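Local coordinates for Glyco_hydro_cc domain-containing protein (Blastomyces gilchristii, PDB 6UB0) that probably hydrolyses beta-1,3-glucan, with a preference for curdlan, by exo-acting cleavage in a sugar-binding pocket of a TIM-barrel catalytic domain, at residues 140-145 with 173-178; 23-28 with 205-210. One frame throughout, in Å; residues are numbered along the deposited sequence.

Contact 1: 140-145 with 173-178; sequences AVHWHG and WVTEFE. With GLC (alpha-D-glucopyranose), chain B.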
loop_
_atom_site.group_PDB
_atom_site.type_symbol
_atom_site.label_atom_id
_atom_site.label_comp_id
_atom_site.label_asym_id
_atom_site.label_seq_id
_atom_site.Cartn_x
_atom_site.Cartn_y
_atom_site.Cartn_z
ATOM N N ALA A 140 0.017 -0.822 6.453
ATOM C CA ALA A 140 0.374 -0.283 5.132
ATOM C C ALA A 140 1.410 0.811 5.409
ATOM O O ALA A 140 1.184 1.652 6.306
ATOM C CB ALA A 140 -0.846 0.242 4.419
ATOM N N VAL A 141 2.526 0.799 4.694
ATOM C CA VAL A 141 3.558 1.877 4.780
ATOM C C VAL A 141 4.054 2.294 3.385
ATOM O O VAL A 141 3.917 1.535 2.399
ATOM C CB VAL A 141 4.763 1.390 5.610
ATOM C CG1 VAL A 141 4.321 0.960 7.027
ATOM C CG2 VAL A 141 5.524 0.314 4.849
ATOM N N HIS A 142 4.671 3.457 3.314
ATOM C CA HIS A 142 5.206 4.035 2.066
ATOM C C HIS A 142 6.655 4.476 2.243
ATOM O O HIS A 142 6.888 5.069 3.291
ATOM C CB HIS A 142 4.499 5.305 1.734
ATOM C CG HIS A 142 3.085 5.169 1.358
ATOM N ND1 HIS A 142 2.322 6.246 1.176
ATOM C CD2 HIS A 142 2.311 4.081 1.150
ATOM C CE1 HIS A 142 1.122 5.879 0.783
ATOM N NE2 HIS A 142 1.065 4.540 0.775
ATOM N N TRP A 143 7.543 4.323 1.238
ATOM C CA TRP A 143 8.915 4.867 1.292
ATOM C C TRP A 143 9.268 5.514 -0.060
ATOM O O TRP A 143 9.150 4.808 -1.082
ATOM C CB TRP A 143 9.912 3.785 1.713
ATOM C CG TRP A 143 11.276 4.361 1.890
ATOM C CD1 TRP A 143 11.788 4.942 3.012
ATOM C CD2 TRP A 143 12.254 4.535 0.861
ATOM N NE1 TRP A 143 13.070 5.381 2.772
ATOM C CE2 TRP A 143 13.378 5.152 1.456
ATOM C CE3 TRP A 143 12.301 4.201 -0.490
ATOM C CZ2 TRP A 143 14.533 5.411 0.730
ATOM C CZ3 TRP A 143 13.451 4.454 -1.205
ATOM C CH2 TRP A 143 14.554 5.067 -0.603
ATOM N N HIS A 144 9.543 6.827 -0.077
ATOM C CA HIS A 144 10.054 7.569 -1.253
ATOM C C HIS A 144 11.400 8.186 -0.860
ATOM O O HIS A 144 11.541 8.681 0.257
ATOM C CB HIS A 144 9.126 8.681 -1.714
ATOM C CG HIS A 144 7.769 8.216 -2.136
ATOM N ND1 HIS A 144 7.314 8.371 -3.444
ATOM C CD2 HIS A 144 6.767 7.648 -1.440
ATOM C CE1 HIS A 144 6.094 7.893 -3.543
ATOM N NE2 HIS A 144 5.748 7.430 -2.337
ATOM N N GLY A 145 12.349 8.160 -1.774
ATOM C CA GLY A 145 13.693 8.652 -1.469
ATOM C C GLY A 145 14.610 8.356 -2.637
ATOM O O GLY A 145 14.261 7.553 -3.514
ATOM N N TRP A 173 1.987 -4.413 4.362
ATOM C CA TRP A 173 2.140 -4.120 2.906
ATOM C C TRP A 173 2.926 -2.804 2.721
ATOM O O TRP A 173 2.525 -1.780 3.269
ATOM C CB TRP A 173 0.808 -4.013 2.180
ATOM C CG TRP A 173 -0.063 -5.224 2.278
ATOM C CD1 TRP A 173 0.045 -6.290 3.123
ATOM C CD2 TRP A 173 -1.291 -5.395 1.567
ATOM N NE1 TRP A 173 -0.994 -7.160 2.915
ATOM C CE2 TRP A 173 -1.844 -6.618 1.990
ATOM C CE3 TRP A 173 -1.941 -4.643 0.575
ATOM C CZ2 TRP A 173 -3.030 -7.109 1.444
ATOM C CZ3 TRP A 173 -3.146 -5.101 0.077
ATOM C CH2 TRP A 173 -3.682 -6.327 0.508
ATOM N N VAL A 174 3.916 -2.830 1.855
ATOM C CA VAL A 174 4.597 -1.596 1.370
ATOM C C VAL A 174 3.840 -1.134 0.131
ATOM O O VAL A 174 4.128 -1.619 -1.016
ATOM C CB VAL A 174 6.095 -1.777 1.060
ATOM C CG1 VAL A 174 6.725 -0.427 0.802
ATOM C CG2 VAL A 174 6.874 -2.516 2.147
ATOM N N THR A 175 2.816 -0.361 0.340
ATOM C CA THR A 175 1.834 -0.049 -0.742
ATOM C C THR A 175 2.390 1.024 -1.675
ATOM O O THR A 175 1.783 1.259 -2.693
ATOM C CB THR A 175 0.445 0.281 -0.190
ATOM O OG1 THR A 175 0.514 1.294 0.798
ATOM C CG2 THR A 175 -0.220 -0.890 0.519
ATOM N N GLU A 176 3.483 1.700 -1.280
ATOM C CA GLU A 176 4.220 2.625 -2.163
ATOM C C GLU A 176 5.708 2.501 -1.834
ATOM O O GLU A 176 6.069 2.728 -0.694
ATOM C CB GLU A 176 3.892 4.093 -1.951
ATOM C CG GLU A 176 2.518 4.549 -2.383
ATOM C CD GLU A 176 2.212 6.014 -2.171
ATOM O OE1 GLU A 176 3.142 6.775 -1.836
ATOM O OE2 GLU A 176 1.035 6.387 -2.262
ATOM N N PHE A 177 6.548 2.254 -2.834
ATOM C CA PHE A 177 7.981 2.628 -2.706
ATOM C C PHE A 177 8.512 3.150 -4.034
ATOM O O PHE A 177 8.094 2.675 -5.087
ATOM C CB PHE A 177 8.730 1.432 -2.146
ATOM C CG PHE A 177 8.723 0.243 -3.062
ATOM C CD1 PHE A 177 9.710 0.093 -4.027
ATOM C CD2 PHE A 177 7.736 -0.722 -2.968
ATOM C CE1 PHE A 177 9.681 -0.992 -4.893
ATOM C CE2 PHE A 177 7.751 -1.817 -3.800
ATOM C CZ PHE A 177 8.750 -1.965 -4.739
ATOM N N GLU A 178 9.433 4.125 -3.969
ATOM C CA GLU A 178 9.947 4.798 -5.179
ATOM C C GLU A 178 11.407 5.164 -4.932
ATOM O O GLU A 178 11.633 5.982 -4.037
ATOM C CB GLU A 178 9.067 6.014 -5.475
ATOM C CG GLU A 178 9.611 6.874 -6.571
ATOM C CD GLU A 178 8.851 8.146 -6.864
ATOM O OE1 GLU A 178 8.332 8.796 -5.897
ATOM O OE2 GLU A 178 8.800 8.485 -8.078
HETATM C C1 GLC B . 2.637 9.916 -1.795
HETATM C C2 GLC B . 1.113 10.077 -1.901
HETATM C C3 GLC B . 0.712 10.615 -3.276
HETATM C C4 GLC B . 1.550 11.883 -3.597
HETATM C C5 GLC B . 3.021 11.660 -3.373
HETATM C C6 GLC B . 3.932 12.873 -3.650
HETATM O O1 GLC B . 3.192 9.033 -2.782
HETATM O O2 GLC B . 0.321 8.886 -1.680
HETATM O O3 GLC B . -0.693 10.868 -3.283
HETATM O O4 GLC B . 1.423 12.159 -4.951
HETATM O O5 GLC B . 3.188 11.239 -2.018
HETATM O O6 GLC B . 3.175 13.995 -3.301
#

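Contact 2: 23-28 with 205-210; sequences FSWSYN and RYASFF. With BGC (beta-D-glucopyranose), chain C.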
loop_
_atom_site.group_PDB
_atom_site.type_symbol
_atom_site.label_atom_id
_atom_site.label_comp_id
_atom_site.label_asym_id
_atom_site.label_seq_id
_atom_site.Cartn_x
_atom_site.Cartn_y
_atom_site.Cartn_z
ATOM N N PHE A 23 2.035 -10.600 -10.955
ATOM C CA PHE A 23 1.153 -9.642 -10.249
ATOM C C PHE A 23 -0.043 -10.405 -9.708
ATOM O O PHE A 23 -0.577 -11.284 -10.388
ATOM C CB PHE A 23 0.798 -8.477 -11.178
ATOM C CG PHE A 23 2.025 -7.763 -11.690
ATOM C CD1 PHE A 23 2.798 -6.962 -10.868
ATOM C CD2 PHE A 23 2.414 -7.878 -12.998
ATOM C CE1 PHE A 23 3.928 -6.310 -11.347
ATOM C CE2 PHE A 23 3.503 -7.185 -13.488
ATOM C CZ PHE A 23 4.298 -6.457 -12.659
ATOM N N SER A 24 -0.420 -10.132 -8.472
ATOM C CA SER A 24 -1.586 -10.800 -7.869
ATOM C C SER A 24 -2.626 -9.757 -7.546
ATOM O O SER A 24 -3.768 -10.178 -7.324
ATOM C CB SER A 24 -1.157 -11.593 -6.673
ATOM O OG SER A 24 -0.649 -10.732 -5.687
ATOM N N TRP A 25 -2.249 -8.466 -7.492
ATOM C CA TRP A 25 -3.155 -7.444 -6.953
ATOM C C TRP A 25 -2.888 -6.045 -7.515
ATOM O O TRP A 25 -1.818 -5.747 -8.115
ATOM C CB TRP A 25 -3.090 -7.465 -5.423
ATOM C CG TRP A 25 -1.846 -6.885 -4.842
ATOM C CD1 TRP A 25 -0.617 -7.463 -4.796
ATOM C CD2 TRP A 25 -1.706 -5.592 -4.228
ATOM N NE1 TRP A 25 0.281 -6.624 -4.200
ATOM C CE2 TRP A 25 -0.358 -5.475 -3.834
ATOM C CE3 TRP A 25 -2.607 -4.534 -3.987
ATOM C CZ2 TRP A 25 0.122 -4.315 -3.226
ATOM C CZ3 TRP A 25 -2.129 -3.398 -3.390
ATOM C CH2 TRP A 25 -0.805 -3.326 -2.963
ATOM N N SER A 26 -3.890 -5.198 -7.297
ATOM C CA SER A 26 -3.942 -3.821 -7.782
ATOM C C SER A 26 -4.659 -2.948 -6.769
ATOM O O SER A 26 -5.475 -3.468 -5.984
ATOM C CB SER A 26 -4.599 -3.712 -9.088
ATOM O OG SER A 26 -5.954 -3.979 -8.955
ATOM N N TYR A 27 -4.381 -1.644 -6.823
ATOM C CA TYR A 27 -5.189 -0.632 -6.108
ATOM C C TYR A 27 -4.926 0.670 -6.829
ATOM O O TYR A 27 -3.968 0.729 -7.587
ATOM C CB TYR A 27 -4.893 -0.670 -4.600
ATOM C CG TYR A 27 -3.780 0.213 -4.112
ATOM C CD1 TYR A 27 -2.458 -0.110 -4.394
ATOM C CD2 TYR A 27 -4.040 1.377 -3.386
ATOM C CE1 TYR A 27 -1.422 0.722 -3.968
ATOM C CE2 TYR A 27 -3.014 2.159 -2.890
ATOM C CZ TYR A 27 -1.703 1.850 -3.204
ATOM O OH TYR A 27 -0.643 2.655 -2.829
ATOM N N ASN A 28 -5.769 1.629 -6.555
ATOM C CA ASN A 28 -5.782 2.925 -7.233
ATOM C C ASN A 28 -6.098 4.059 -6.272
ATOM O O ASN A 28 -6.568 5.103 -6.761
ATOM C CB ASN A 28 -6.823 2.909 -8.343
ATOM C CG ASN A 28 -8.258 2.714 -7.917
ATOM O OD1 ASN A 28 -8.578 2.366 -6.775
ATOM N ND2 ASN A 28 -9.131 2.971 -8.861
ATOM N N ARG A 205 2.713 -8.092 0.943
ATOM C CA ARG A 205 2.442 -7.511 -0.401
ATOM C C ARG A 205 3.146 -6.169 -0.569
ATOM O O ARG A 205 3.441 -5.503 0.461
ATOM C CB ARG A 205 0.946 -7.362 -0.658
ATOM C CG ARG A 205 0.240 -8.666 -1.019
ATOM C CD ARG A 205 -1.171 -8.406 -1.506
ATOM N NE ARG A 205 -1.806 -9.544 -2.138
ATOM C CZ ARG A 205 -3.085 -9.613 -2.504
ATOM N NH1 ARG A 205 -3.894 -8.587 -2.295
ATOM N NH2 ARG A 205 -3.536 -10.707 -3.108
ATOM N N TYR A 206 3.487 -5.809 -1.820
ATOM C CA TYR A 206 4.103 -4.477 -2.092
ATOM C C TYR A 206 3.717 -3.982 -3.489
ATOM O O TYR A 206 3.322 -4.825 -4.323
ATOM C CB TYR A 206 5.615 -4.502 -1.859
ATOM C CG TYR A 206 6.342 -5.439 -2.786
ATOM C CD1 TYR A 206 6.601 -5.082 -4.096
ATOM C CD2 TYR A 206 6.679 -6.724 -2.377
ATOM C CE1 TYR A 206 7.210 -5.961 -4.970
ATOM C CE2 TYR A 206 7.315 -7.607 -3.237
ATOM C CZ TYR A 206 7.522 -7.240 -4.554
ATOM O OH TYR A 206 8.110 -8.117 -5.408
ATOM N N ALA A 207 3.955 -2.689 -3.747
ATOM C CA ALA A 207 3.712 -2.005 -5.035
ATOM C C ALA A 207 4.719 -0.877 -5.210
ATOM O O ALA A 207 4.768 0.079 -4.395
ATOM C CB ALA A 207 2.322 -1.467 -5.110
ATOM N N SER A 208 5.508 -0.955 -6.260
ATOM C CA SER A 208 6.351 0.182 -6.669
ATOM C C SER A 208 5.450 1.308 -7.115
ATOM O O SER A 208 4.323 1.029 -7.621
ATOM C CB SER A 208 7.321 -0.172 -7.755
ATOM O OG SER A 208 8.579 0.391 -7.432
ATOM N N PHE A 209 5.928 2.536 -6.918
ATOM C CA PHE A 209 5.126 3.748 -7.169
ATOM C C PHE A 209 5.534 4.362 -8.511
ATOM O O PHE A 209 6.595 4.921 -8.600
ATOM C CB PHE A 209 5.319 4.735 -6.010
ATOM C CG PHE A 209 4.586 6.029 -6.176
ATOM C CD1 PHE A 209 3.266 6.181 -5.774
ATOM C CD2 PHE A 209 5.228 7.135 -6.740
ATOM C CE1 PHE A 209 2.613 7.389 -5.900
ATOM C CE2 PHE A 209 4.551 8.334 -6.887
ATOM C CZ PHE A 209 3.262 8.481 -6.455
ATOM N N PHE A 210 4.707 4.314 -9.559
ATOM C CA PHE A 210 3.506 3.511 -9.722
ATOM C C PHE A 210 3.302 3.238 -11.224
ATOM O O PHE A 210 4.086 3.768 -12.055
ATOM C CB PHE A 210 2.276 4.204 -9.160
ATOM C CG PHE A 210 1.823 5.550 -9.728
ATOM C CD1 PHE A 210 2.657 6.644 -9.784
ATOM C CD2 PHE A 210 0.519 5.685 -10.159
ATOM C CE1 PHE A 210 2.199 7.842 -10.279
ATOM C CE2 PHE A 210 0.058 6.895 -10.651
ATOM C CZ PHE A 210 0.899 7.965 -10.694
HETATM C C2 BGC C . -2.892 10.552 -4.098
HETATM C C3 BGC C . -3.846 9.698 -4.882
HETATM C C4 BGC C . -3.220 9.502 -6.245
HETATM C C5 BGC C . -1.800 8.915 -6.102
HETATM C C6 BGC C . -0.920 8.720 -7.345
HETATM C C1 BGC C . -1.498 9.991 -4.046
HETATM O O2 BGC C . -3.433 10.583 -2.772
HETATM O O3 BGC C . -5.212 10.212 -4.896
HETATM O O4 BGC C . -4.164 8.671 -6.919
HETATM O O5 BGC C . -0.931 9.762 -5.342
HETATM O O6 BGC C . -0.949 9.970 -8.089
#

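Contact 1: 140-145 with 173-178
Glu176, His142 and His144 meet here in the glycan pocket, on two neighbouring parallel barrel strands. Glu176 CG stands anti to the carbonyl carbon (chi1 -70°), and the extended chain then passes over one face of the His142 ring. Glu176 CG lies 3.5 Å from the centroid of the His142 ring, a CH-pi contact. The carboxylate is stacked near the rim of that ring, with planes 13° apart. His142 ND1 is hydrogen-bonded to Glu75. The His144 ring stands nearly upright to both carboxylates and bridges them at its edge. His144 NE2 gives a hydrogen bond of 2.7 Å to Glu176 OE1, and His144 ND1 gives one of 2.7 Å to Glu178 OE1. Both partners lie near the ring plane. Bonds at both nitrogens fix the ring's rotation. Each oxygen is met on its anti side. The two strands and the connecting helix 150-166 form a beta-alpha-beta unit of the TIM barrel. Val141 N binds Trp173 O and Trp143 N binds Glu176 O, both at 2.9 Å. A beta bulge at Thr175 shifts the register between these bonds. The glucose O2 donates to Glu176 OE2 at 2.7 Å. Its O1 lies close to Glu176 OE1, at a spacing too short to interpret with confidence. Trp29 NE1 also binds OE2.

Contact 2: 23-28 with 205-210
Trp25 and Arg205 lie flat against each other and run in opposite directions. The guanidinium plane is within 2° of the indole plane, with centres 4.3 Å apart, in an offset stack. The guanidinium itself sits toward the CB end of Trp25, and Arg205 NH1 comes 3.4 Å from Trp25 CB. Arg205 CD takes the place over the indole: it lies 3.5 Å from the centroid of the five-membered ring of Trp25, a CH-pi contact. The extended run from CG to NE lays the arginine along the ring. Arg205 NH2 forms a salt bridge with Glu41, and Trp25 NE1 binds Lys4 O, so the polar ends of both partners are held from outside. The strands 23-27 and 205-208 are not paired by hydrogen bonds. They cross at -65°, their axes 8.7 Å apart at closest, and these side chains bridge the gap between two strands of the barrel. The six-membered end of the indole reaches further along strand 205-208. There Trp25 CZ2 lies 3.4 Å from Tyr206 O and 4.1 Å from Ala207 CB. Ala207 CB also meets the edge of the Tyr27 ring, 4.5 Å from Tyr27 CE1. Further along the chain, a cis peptide precedes Phe210, whose ring turns one face to C6 of the bound glucose.

How the contacts relate
Strands 172-180 and 203-208 are neighbours in one parallel sheet, so contact 1 and contact 2 adjoin, with centres about 10 Å apart. Contact 1 is nested in the chain loop that contact 2 closes. Tyr27 OH lies 2.8 Å from Thr175 O, a probable hydrogen bond that ties strand 23-27 to the bulge beside Glu176. Phe209 N lies 2.8 Å from Phe177 O, probably bonded as well. Phe209 thereby sits next to contact 1, where its ring meets His144 edge-to-face. Both contacts include pocket residues; in contact 2 they are Phe209 and Phe210, at the end of 205-210. Glu176 bonds one glucose, Phe209 touches both sugars, and Phe210 faces the other.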